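Local coordinates for protein taurine:2-oxoglutarate aminotransferase (Bifidobacterium kashiwanohense PV20-2, PDB 6JIX) that probably transfers the amino group of taurine to 2-oxoglutarate as a pyridoxal-phosphate-dependent, class-III aminotransferase, at residues Met79-Pro84 and Gly316-Cys321. Residues are numbered along the deposited sequence; the frame is centred on the assembly and turned at random.
Sequences MCFMAP and GHTLAC. With GLU (glutamic acid), chain E; GLU (glutamic acid), chain O.
Leu-319 N donates to Cys-80 O (3.0 Å), tying the loop 79-84, which follows helix 66-78, to the N-capped start of helix 318-333 in this class-III, fold type I aminotransferase. A second, weak bond runs the other way, from Met-82 N to Thr-318 OG1 at 3.1 Å. These two bonds bracket Phe-81, so the loop backbone is gripped on both flanks of that residue. Thr-318 OG1 reaches Met-82 N because it stands beside its own backbone N, anti to the carbonyl carbon, which leaves CG2 near Met-79 O.

The cap itself is His-317: its ND1 accepts from Ala-320 N at 3.2 Å in a nearly straight bond (168°). The other ring nitrogen, NE2, bonds to Gly-286 O of the second subunit, whose Tyr-287 also packs on this ring and on Cys-80. An alanine in place of His-317 would probably leave Ala-320 N without its cap and break this link to the other subunit.

Ring packing adds to the polar links. The CD1 corner of Phe-81 lies over one face of the imidazole, 3.5 Å from His-317 CD2; the planes are 29° apart but slid so far that overlap is slight. With CG anti to the backbone N (chi1 -177°), the Phe-81 side chain crosses that of His-317 at about a right angle, and Tyr-314 meets its ring edge-to-face. Further along the loop, Ala-83 and Pro-84 line the pocket of one bound glutamate, and Pro-84 borders a second; Pro-84 O is held by Gln-21 of the second subunit. Back at the helix start, Leu-319 CB lies in the plane of the imidazole at its edge and touches Cys-80 O at 3.4 Å.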
ATOM      1  N   MET A  79       5.663  -7.180 -19.839  1.00 32.12           N
ATOM      2  CA  MET A  79       6.446  -6.804 -18.678  1.00 27.32           C
ATOM      3  C   MET A  79       5.493  -6.482 -17.539  1.00 28.63           C
ATOM      4  O   MET A  79       4.853  -5.424 -17.547  1.00 31.73           O
ATOM      5  CB  MET A  79       7.327  -5.606 -19.042  1.00 27.65           C
ATOM      6  CG  MET A  79       8.394  -5.249 -18.055  1.00 27.21           C
ATOM      7  SD  MET A  79       9.615  -4.112 -18.761  1.00 35.36           S
ATOM      8  CE  MET A  79       8.703  -2.602 -19.055  1.00 23.55           C
ATOM      9  N   CYS A  80       5.361  -7.399 -16.578  1.00 25.25           N
ATOM     10  CA  CYS A  80       4.432  -7.187 -15.466  1.00 28.33           C
ATOM     11  C   CYS A  80       4.913  -6.079 -14.528  1.00 30.24           C
ATOM     12  O   CYS A  80       4.095  -5.324 -13.986  1.00 27.52           O
ATOM     13  CB  CYS A  80       4.236  -8.481 -14.677  1.00 27.43           C
ATOM     14  SG  CYS A  80       3.226  -9.738 -15.502  1.00 30.83           S
ATOM     15  N   PHE A  81       6.228  -6.001 -14.288  1.00 29.36           N
ATOM     16  CA  PHE A  81       6.816  -5.019 -13.387  1.00 26.99           C
ATOM     17  C   PHE A  81       8.209  -4.632 -13.857  1.00 27.92           C
ATOM     18  O   PHE A  81       8.978  -5.482 -14.312  1.00 28.91           O
ATOM     19  CB  PHE A  81       6.909  -5.531 -11.945  1.00 23.30           C
ATOM     20  CG  PHE A  81       7.451  -4.507 -10.980  1.00 25.98           C
ATOM     21  CD1 PHE A  81       6.784  -3.304 -10.774  1.00 25.55           C
ATOM     22  CD2 PHE A  81       8.635  -4.740 -10.290  1.00 27.90           C
ATOM     23  CE1 PHE A  81       7.279  -2.357  -9.887  1.00 25.81           C
ATOM     24  CE2 PHE A  81       9.144  -3.800  -9.407  1.00 26.81           C
ATOM     25  CZ  PHE A  81       8.462  -2.603  -9.204  1.00 29.55           C
ATOM     26  N   MET A  82       8.514  -3.337 -13.756  1.00 28.43           N
ATOM     27  CA  MET A  82       9.861  -2.804 -13.899  1.00 26.57           C
ATOM     28  C   MET A  82      10.040  -1.739 -12.829  1.00 28.48           C
ATOM     29  O   MET A  82       9.081  -1.057 -12.464  1.00 28.88           O
ATOM     30  CB  MET A  82      10.100  -2.234 -15.297  1.00 22.99           C
ATOM     31  CG  MET A  82      11.511  -1.772 -15.548  1.00 24.14           C
ATOM     32  SD  MET A  82      12.730  -3.039 -15.199  1.00 33.42           S
ATOM     33  CE  MET A  82      12.034  -4.445 -16.078  1.00 28.08           C
ATOM     34  N   ALA A  83      11.264  -1.603 -12.321  1.00 28.47           N
ATOM     35  CA  ALA A  83      11.499  -0.877 -11.076  1.00 26.72           C
ATOM     36  C   ALA A  83      11.241   0.635 -11.197  1.00 28.91           C
ATOM     37  O   ALA A  83      11.184   1.195 -12.297  1.00 28.84           O
ATOM     38  CB  ALA A  83      12.927  -1.127 -10.593  1.00 29.59           C
ATOM     39  N   PRO A  84      11.059   1.314 -10.057  1.00 31.39           N
ATOM     40  CA  PRO A  84      10.886   2.778 -10.087  1.00 31.90           C
ATOM     41  C   PRO A  84      12.009   3.561 -10.770  1.00 33.16           C
ATOM     42  O   PRO A  84      11.729   4.631 -11.328  1.00 34.21           O
ATOM     43  CB  PRO A  84      10.804   3.140  -8.595  1.00 30.23           C
ATOM     44  CG  PRO A  84      10.236   1.933  -7.943  1.00 27.64           C
ATOM     45  CD  PRO A  84      10.719   0.742  -8.740  1.00 31.01           C
ATOM     46  N   GLY A 316       4.507   3.258  -9.318  1.00 24.15           N
ATOM     47  CA  GLY A 316       4.446   3.264 -10.769  1.00 23.88           C
ATOM     48  C   GLY A 316       4.421   1.877 -11.365  1.00 27.73           C
ATOM     49  O   GLY A 316       4.923   1.664 -12.475  1.00 31.36           O
ATOM     50  N   HIS A 317       3.842   0.926 -10.640  1.00 25.69           N
ATOM     51  CA  HIS A 317       3.791  -0.460 -11.056  1.00 21.18           C
ATOM     52  C   HIS A 317       3.305  -0.582 -12.493  1.00 24.17           C
ATOM     53  O   HIS A 317       2.289   0.003 -12.875  1.00 28.74           O
ATOM     54  CB  HIS A 317       2.873  -1.210 -10.096  1.00 25.20           C
ATOM     55  CG  HIS A 317       2.909  -2.696 -10.259  1.00 28.47           C
ATOM     56  ND1 HIS A 317       2.286  -3.344 -11.307  1.00 22.21           N
ATOM     57  CD2 HIS A 317       3.492  -3.660  -9.506  1.00 25.28           C
ATOM     58  CE1 HIS A 317       2.489  -4.646 -11.191  1.00 28.45           C
ATOM     59  NE2 HIS A 317       3.212  -4.865 -10.105  1.00 24.79           N
ATOM     60  N   THR A 318       4.034  -1.352 -13.293  1.00 28.25           N
ATOM     61  CA  THR A 318       3.812  -1.333 -14.736  1.00 26.78           C
ATOM     62  C   THR A 318       2.460  -1.927 -15.108  1.00 26.45           C
ATOM     63  O   THR A 318       1.669  -1.286 -15.811  1.00 30.60           O
ATOM     64  CB  THR A 318       4.954  -2.054 -15.440  1.00 27.34           C
ATOM     65  OG1 THR A 318       6.185  -1.631 -14.840  1.00 30.31           O
ATOM     66  CG2 THR A 318       4.988  -1.689 -16.924  1.00 23.76           C
ATOM     67  N   LEU A 319       2.169  -3.150 -14.662  1.00 26.52           N
ATOM     68  CA  LEU A 319       0.845  -3.721 -14.916  1.00 23.02           C
ATOM     69  C   LEU A 319      -0.257  -2.788 -14.433  1.00 20.96           C
ATOM     70  O   LEU A 319      -1.214  -2.506 -15.154  1.00 22.20           O
ATOM     71  CB  LEU A 319       0.709  -5.080 -14.236  1.00 24.03           C
ATOM     72  CG  LEU A 319      -0.427  -5.922 -14.796  1.00 24.63           C
ATOM     73  CD1 LEU A 319       0.026  -6.597 -16.077  1.00 20.30           C
ATOM     74  CD2 LEU A 319      -0.903  -6.935 -13.764  1.00 20.68           C
ATOM     75  N   ALA A 320      -0.125  -2.292 -13.205  1.00 22.31           N
ATOM     76  CA  ALA A 320      -1.167  -1.452 -12.639  1.00 20.80           C
ATOM     77  C   ALA A 320      -1.399  -0.232 -13.511  1.00 23.56           C
ATOM     78  O   ALA A 320      -2.547   0.143 -13.768  1.00 18.56           O
ATOM     79  CB  ALA A 320      -0.792  -1.037 -11.217  1.00 22.95           C
ATOM     80  N   CYS A 321      -0.313   0.397 -13.976  1.00 24.67           N
ATOM     81  CA  CYS A 321      -0.437   1.578 -14.826  1.00 21.01           C
ATOM     82  C   CYS A 321      -1.096   1.247 -16.153  1.00 24.59           C
ATOM     83  O   CYS A 321      -1.936   2.019 -16.636  1.00 24.34           O
ATOM     84  CB  CYS A 321       0.930   2.203 -15.059  1.00 20.53           C
ATOM     85  SG  CYS A 321       1.499   3.145 -13.657  1.00 26.30           S
TER
HETATM   86  N   GLU E 501      18.153  -0.476  -8.047  0.80 29.62           N
HETATM   87  CA  GLU E 501      17.123  -1.106  -8.821  0.80 28.82           C
HETATM   88  C   GLU E 501      17.699  -1.268 -10.222  0.80 33.39           C
HETATM   89  O   GLU E 501      17.235  -2.121 -11.044  0.80 25.61           O
HETATM   90  CB  GLU E 501      15.846  -0.273  -8.774  0.80 40.78           C
HETATM   91  CG  GLU E 501      15.847   1.255  -8.715  0.80 38.31           C
HETATM   92  CD  GLU E 501      14.355   1.657  -8.888  0.80 39.97           C
HETATM   93  OE1 GLU E 501      13.937   2.495  -9.777  0.80 41.74           O
HETATM   94  OE2 GLU E 501      13.520   1.095  -8.120  0.80 33.56           O
HETATM   95  OXT GLU E 501      18.680  -0.531 -10.515  0.80 36.51           O
HETATM   96  N   GLU O 502      14.238   1.515  -4.418  0.70 37.37           N
HETATM   97  CA  GLU O 502      13.521   2.784  -4.500  0.70 41.32           C
HETATM   98  C   GLU O 502      12.096   2.693  -3.906  0.70 37.66           C
HETATM   99  O   GLU O 502      11.106   2.974  -4.653  0.70 30.91           O
HETATM  100  CB  GLU O 502      13.426   3.283  -5.957  0.70 31.21           C
HETATM  101  CG  GLU O 502      14.772   3.783  -6.495  0.70 41.19           C
HETATM  102  CD  GLU O 502      14.724   5.070  -7.330  0.70 37.50           C
HETATM  103  OE1 GLU O 502      13.624   5.616  -7.585  0.70 33.26           O
HETATM  104  OE2 GLU O 502      15.791   5.593  -7.765  0.70 39.82           O
HETATM  105  OXT GLU O 502      11.919   2.369  -2.681  0.70 32.11           O